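Local structure of ribonucleoside-diphosphate reductase subunit beta (Clostridium botulinum, 6ZJK) at residues H241-L244 with F245-I248; S128-N131 with I132-F135. The protein forms the R2 subunit of a class I ribonucleotide reductase, whose diiron site probably serves radical-based reduction of ribonucleoside diphosphates to deoxyribonucleotides. All blocks are in the same frame, centred on the assembly; numbering follows the deposited sequence.

Contact 1 of 2, residues H241-L244 with F245-I248. With FE (Fe (III) ion), chain G.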
ATOM      1  N   HIS A 241     -12.101   1.469   7.458  1.00 35.53           N
ATOM      2  CA  HIS A 241     -11.691   2.667   6.732  1.00 37.21           C
ATOM      3  C   HIS A 241     -12.467   3.884   7.213  1.00 42.53           C
ATOM      4  O   HIS A 241     -12.003   4.960   7.183  1.00 38.99           O
ATOM      5  CB  HIS A 241     -11.846   2.548   5.227  1.00 39.07           C
ATOM      6  CG  HIS A 241     -11.078   1.425   4.597  1.00 41.55           C
ATOM      7  ND1 HIS A 241     -11.022   1.250   3.246  1.00 39.96           N
ATOM      8  CD2 HIS A 241     -10.329   0.443   5.131  1.00 38.18           C
ATOM      9  CE1 HIS A 241     -10.297   0.192   2.978  1.00 42.05           C
ATOM     10  NE2 HIS A 241      -9.889  -0.332   4.105  1.00 40.29           N
ATOM     11  N   LEU A 242     -13.687   3.655   7.615  1.00 39.12           N
ATOM     12  CA  LEU A 242     -14.556   4.665   8.133  1.00 40.56           C
ATOM     13  C   LEU A 242     -14.014   5.183   9.448  1.00 41.42           C
ATOM     14  O   LEU A 242     -13.813   6.301   9.592  1.00 41.92           O
ATOM     15  CB  LEU A 242     -15.880   4.022   8.392  1.00 39.66           C
ATOM     16  CG  LEU A 242     -17.132   4.668   7.954  1.00 51.23           C
ATOM     17  CD1 LEU A 242     -16.958   5.276   6.612  1.00 47.41           C
ATOM     18  CD2 LEU A 242     -18.221   3.633   7.963  1.00 46.60           C
ATOM     19  N   VAL A 243     -13.775   4.314  10.388  1.00 40.27           N
ATOM     20  CA  VAL A 243     -13.249   4.718  11.647  1.00 39.95           C
ATOM     21  C   VAL A 243     -11.901   5.377  11.539  1.00 42.69           C
ATOM     22  O   VAL A 243     -11.611   6.247  12.265  1.00 38.28           O
ATOM     23  CB  VAL A 243     -13.167   3.602  12.618  1.00 42.97           C
ATOM     24  CG1 VAL A 243     -12.717   4.156  13.924  1.00 46.66           C
ATOM     25  CG2 VAL A 243     -14.511   2.981  12.792  1.00 45.21           C
ATOM     26  N   LEU A 244     -11.084   4.953  10.605  1.00 39.94           N
ATOM     27  CA  LEU A 244      -9.797   5.614  10.382  1.00 33.58           C
ATOM     28  C   LEU A 244      -9.997   7.078  10.009  1.00 38.98           C
ATOM     29  O   LEU A 244      -9.425   7.976  10.643  1.00 35.65           O
ATOM     30  CB  LEU A 244      -8.990   4.877   9.305  1.00 35.49           C
ATOM     31  CG  LEU A 244      -7.639   5.442   8.827  1.00 34.24           C
ATOM     32  CD1 LEU A 244      -6.692   5.636  10.000  1.00 34.15           C
ATOM     33  CD2 LEU A 244      -6.999   4.526   7.813  1.00 37.28           C
ATOM     34  N   PHE A 245     -10.839   7.335   9.022  1.00 36.67           N
ATOM     35  CA  PHE A 245     -11.111   8.701   8.607  1.00 40.58           C
ATOM     36  C   PHE A 245     -11.850   9.516   9.693  1.00 40.95           C
ATOM     37  O   PHE A 245     -11.624  10.640   9.839  1.00 35.59           O
ATOM     38  CB  PHE A 245     -11.745   8.793   7.219  1.00 41.14           C
ATOM     39  CG  PHE A 245     -10.734   8.813   6.104  1.00 38.45           C
ATOM     40  CD1 PHE A 245     -10.085   7.708   5.753  1.00 37.79           C
ATOM     41  CD2 PHE A 245     -10.404   9.958   5.472  1.00 40.87           C
ATOM     42  CE1 PHE A 245      -9.148   7.728   4.787  1.00 37.58           C
ATOM     43  CE2 PHE A 245      -9.455   9.981   4.498  1.00 42.57           C
ATOM     44  CZ  PHE A 245      -8.835   8.864   4.158  1.00 39.10           C
ATOM     45  N   GLN A 246     -12.705   8.898  10.454  1.00 36.72           N
ATOM     46  CA  GLN A 246     -13.335   9.587  11.587  1.00 40.20           C
ATOM     47  C   GLN A 246     -12.278  10.141  12.549  1.00 41.29           C
ATOM     48  O   GLN A 246     -12.354  11.296  12.989  1.00 40.20           O
ATOM     49  CB  GLN A 246     -14.289   8.620  12.307  1.00 40.27           C
ATOM     50  CG  GLN A 246     -15.631   8.390  11.568  1.00 41.66           C
ATOM     51  CD  GLN A 246     -16.502   7.269  12.164  1.00 49.61           C
ATOM     52  OE1 GLN A 246     -16.139   6.653  13.177  1.00 41.59           O
ATOM     53  NE2 GLN A 246     -17.679   7.020  11.538  1.00 38.35           N
ATOM     54  N   ASN A 247     -11.282   9.321  12.882  1.00 38.90           N
ATOM     55  CA  ASN A 247     -10.227   9.743  13.798  1.00 41.00           C
ATOM     56  C   ASN A 247      -9.270  10.744  13.168  1.00 40.62           C
ATOM     57  O   ASN A 247      -8.830  11.690  13.834  1.00 43.40           O
ATOM     58  CB  ASN A 247      -9.472   8.525  14.293  1.00 39.76           C
ATOM     59  CG  ASN A 247     -10.172   7.881  15.440  1.00 41.24           C
ATOM     60  OD1 ASN A 247      -9.926   8.247  16.578  1.00 50.12           O
ATOM     61  ND2 ASN A 247     -11.023   6.918  15.171  1.00 45.59           N
ATOM     62  N   ILE A 248      -8.940  10.573  11.889  1.00 39.49           N
ATOM     63  CA  ILE A 248      -8.083  11.554  11.232  1.00 38.98           C
ATOM     64  C   ILE A 248      -8.740  12.929  11.263  1.00 39.05           C
ATOM     65  O   ILE A 248      -8.091  13.933  11.579  1.00 40.55           O
ATOM     66  CB  ILE A 248      -7.742  11.114   9.790  1.00 36.66           C
ATOM     67  CG1 ILE A 248      -6.803   9.895   9.779  1.00 34.77           C
ATOM     68  CG2 ILE A 248      -7.062  12.241   9.047  1.00 35.25           C
ATOM     69  CD1 ILE A 248      -6.456   9.381   8.323  1.00 36.54           C
TER
HETATM   70 FE    FE G 403     -12.498   1.761   1.433  1.00 43.13          FE
HETATM   71  O   HOH W   1     -13.078  -0.319   1.462  0.70 38.53           O
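His241 to Leu244 and Phe245 to Ile248 are successive turns of helix 225-255, one of the iron-bearing helices of the ferritin-like bundle of ribonucleotide reductase R2. Four i to i+4 backbone hydrogen bonds join them: Phe245 to His241, Gln246 to Leu242, Asn247 to Val243 and Ile248 to Leu244, the last the shortest at 2.9 Å from Ile248 N to Leu244 O. Val243 O has a second donor, because the Asn247 side chain folds back along the helix and places ND2 3.0 Å from that oxygen. The N-H...O angle is nearly straight (176°), and the oxygen lies almost exactly in the Asn247 amide plane. Asn247 N and ND2 arrive from opposite faces of the Val243 carbonyl, so one oxygen is gripped by two donors of a single residue. Asn247 CG stands anti to its own carbonyl carbon (chi1 -83°), which turns the amide toward the preceding turn. On the way ND2 passes 3.5 Å from Val243 CG1, and these two side chains run alongside each other. Gln246, extended beyond CG, lays CG 3.4 Å from Leu242 O and sends its NE2 to a hydrogen bond with Tyr201 OH on helix 190-220. On the buried side, Leu244 CD1 meets Ile248 CD1 at 4.1 Å, a contact of methyl ends. The Phe245 ring approaches His241 O with its edge, CD1 being 3.6 Å from the oxygen. His241 itself leads away to the metal, which Glu137, Glu204, Glu238 and a water also bind; the iron on ND1, at 2.4 Å, and Gln136 OE1, hydrogen-bonded to NE2, together hold the imidazole's rotation.

Contact 2 of 2, residues S128-N131 with I132-F135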
ATOM      1  N   SER A 128       1.288   4.610   7.946  1.00 35.88           N
ATOM      2  CA  SER A 128       1.236   3.156   7.869  1.00 39.51           C
ATOM      3  C   SER A 128      -0.187   2.672   7.640  1.00 36.97           C
ATOM      4  O   SER A 128      -0.427   1.797   6.806  1.00 36.49           O
ATOM      5  CB  SER A 128       1.800   2.533   9.131  1.00 39.25           C
ATOM      6  OG  SER A 128       3.178   2.818   9.214  1.00 45.87           O
ATOM      7  N   LEU A 129      -1.150   3.206   8.351  1.00 39.91           N
ATOM      8  CA  LEU A 129      -2.514   2.740   8.206  1.00 36.48           C
ATOM      9  C   LEU A 129      -3.099   3.072   6.857  1.00 36.96           C
ATOM     10  O   LEU A 129      -3.800   2.326   6.319  1.00 36.25           O
ATOM     11  CB  LEU A 129      -3.404   3.208   9.343  1.00 37.49           C
ATOM     12  CG  LEU A 129      -3.113   2.886  10.805  1.00 38.99           C
ATOM     13  CD1 LEU A 129      -3.921   3.704  11.768  1.00 35.05           C
ATOM     14  CD2 LEU A 129      -3.204   1.454  11.163  1.00 37.14           C
ATOM     15  N   LEU A 130      -2.801   4.229   6.337  1.00 38.27           N
ATOM     16  CA  LEU A 130      -3.311   4.561   5.009  1.00 35.68           C
ATOM     17  C   LEU A 130      -2.702   3.669   3.932  1.00 40.90           C
ATOM     18  O   LEU A 130      -3.374   3.369   2.931  1.00 40.24           O
ATOM     19  CB  LEU A 130      -3.055   6.036   4.683  1.00 39.10           C
ATOM     20  CG  LEU A 130      -3.826   7.086   5.499  1.00 38.52           C
ATOM     21  CD1 LEU A 130      -3.197   8.447   5.290  1.00 36.33           C
ATOM     22  CD2 LEU A 130      -5.290   7.134   5.086  1.00 35.23           C
ATOM     23  N   ASN A 131      -1.439   3.257   4.103  1.00 35.23           N
ATOM     24  CA  ASN A 131      -0.816   2.322   3.162  1.00 37.83           C
ATOM     25  C   ASN A 131      -1.485   0.953   3.231  1.00 37.09           C
ATOM     26  O   ASN A 131      -1.665   0.291   2.206  1.00 36.40           O
ATOM     27  CB  ASN A 131       0.679   2.159   3.468  1.00 41.55           C
ATOM     28  CG  ASN A 131       1.512   3.351   3.054  1.00 43.21           C
ATOM     29  OD1 ASN A 131       1.121   4.138   2.199  1.00 50.33           O
ATOM     30  ND2 ASN A 131       2.703   3.461   3.633  1.00 44.05           N
ATOM     31  N   ILE A 132      -1.884   0.526   4.400  1.00 36.52           N
ATOM     32  CA  ILE A 132      -2.580  -0.713   4.496  1.00 36.11           C
ATOM     33  C   ILE A 132      -3.949  -0.557   3.813  1.00 44.44           C
ATOM     34  O   ILE A 132      -4.430  -1.438   3.193  1.00 40.21           O
ATOM     35  CB  ILE A 132      -2.793  -1.120   5.926  1.00 36.32           C
ATOM     36  CG1 ILE A 132      -1.466  -1.297   6.651  1.00 42.61           C
ATOM     37  CG2 ILE A 132      -3.551  -2.395   6.019  1.00 37.33           C
ATOM     38  CD1 ILE A 132      -1.596  -1.640   8.110  1.00 42.34           C
ATOM     39  N   GLN A 133      -4.548   0.609   3.951  1.00 36.22           N
ATOM     40  CA  GLN A 133      -5.818   0.868   3.351  1.00 38.12           C
ATOM     41  C   GLN A 133      -5.664   0.756   1.862  1.00 39.50           C
ATOM     42  O   GLN A 133      -6.431   0.115   1.267  1.00 39.07           O
ATOM     43  CB  GLN A 133      -6.369   2.235   3.718  1.00 35.39           C
ATOM     44  CG  GLN A 133      -7.754   2.528   3.224  1.00 33.84           C
ATOM     45  CD  GLN A 133      -8.295   3.892   3.588  1.00 45.18           C
ATOM     46  OE1 GLN A 133      -7.768   4.622   4.398  1.00 39.44           O
ATOM     47  NE2 GLN A 133      -9.386   4.230   2.967  1.00 45.10           N
ATOM     48  N   THR A 134      -4.668   1.405   1.296  1.00 36.93           N
ATOM     49  CA  THR A 134      -4.456   1.373  -0.152  1.00 36.82           C
ATOM     50  C   THR A 134      -4.340  -0.057  -0.674  1.00 41.91           C
ATOM     51  O   THR A 134      -4.908  -0.397  -1.727  1.00 36.92           O
ATOM     52  CB  THR A 134      -3.201   2.162  -0.513  1.00 39.86           C
ATOM     53  OG1 THR A 134      -3.364   3.522  -0.113  1.00 37.57           O
ATOM     54  CG2 THR A 134      -2.944   2.114  -1.998  1.00 38.31           C
ATOM     55  N   PHE A 135      -3.598  -0.895   0.046  1.00 38.69           N
ATOM     56  CA  PHE A 135      -3.462  -2.307  -0.290  1.00 35.40           C
ATOM     57  C   PHE A 135      -4.820  -3.009  -0.301  1.00 37.13           C
ATOM     58  O   PHE A 135      -5.115  -3.786  -1.215  1.00 38.06           O
ATOM     59  CB  PHE A 135      -2.497  -2.933   0.719  1.00 36.96           C
ATOM     60  CG  PHE A 135      -2.629  -4.408   0.886  1.00 40.77           C
ATOM     61  CD1 PHE A 135      -2.008  -5.283  -0.001  1.00 44.15           C
ATOM     62  CD2 PHE A 135      -3.320  -4.933   1.964  1.00 42.14           C
ATOM     63  CE1 PHE A 135      -2.092  -6.656   0.177  1.00 41.44           C
ATOM     64  CE2 PHE A 135      -3.422  -6.306   2.148  1.00 46.01           C
ATOM     65  CZ  PHE A 135      -2.805  -7.170   1.252  1.00 47.45           C
TER
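Thr134 returns its hydroxyl to the Leu130 carbonyl one turn earlier on helix 124-151, with OG1 3.0 Å from Leu130 O. The same oxygen takes Thr134 N at 2.9 Å, and the two donors come from opposite faces of its plane; the hydroxyl proton is thus used inside the helix. With OG1 anti to the carbonyl carbon of Thr134 (chi1 -61°), the hydroxyl is directed back toward that turn. The other backbone bonds run from Ile132 N to Ser128 O, Gln133 N to Leu129 O and Phe135 N to Asn131 O. Ile132 lays CG1 3.3 Å from Ser128 O. Ser128 OG lies within hydrogen-bonding reach of both Ala124 O and Glu138 OE1 of the second subunit, between which its single proton must choose or be shared unless Glu138 is protonated. Asn131 ND2 holds OE2 of that same carboxylate. Gln133 has an extended chain that lies alongside Leu130; its OE1, 3.6 Å from Leu130 CD2, is buried without a polar partner in the model. Phe135 keeps its ring edge near Ile132 O, in the ring plane, and stacks on Phe135 of the second subunit. One side of the helix therefore helps build the dimer interface, while Gln133 here reaches toward the iron; dimer contacts made by helices of a ferritin-like diiron bundle are typical of R2.

In the fold
Contacts 1 and 2 lie on two helices of the diiron bundle, with centres 12 Å apart, and Gln133 of contact 2 is the main bridge between them. Its NE2 packs 3.4 Å from His241 ND1, the nitrogen that binds the iron, and its side chain is about 4 Å from a bound iron at the nearest atoms. Its OE1 lies against apolar carbon, 3.4 Å from Phe245 CE1 and 3.5 Å from Leu244 CD2. Leu129 CD1 and Leu244 CD1, 3.8 Å apart, extend this seam away from the metals. Just beyond contact 2, helix 124-151 supplies Glu137, bound to both irons, and His140; residues 128-135 thus connect the subunit interface to the metal site.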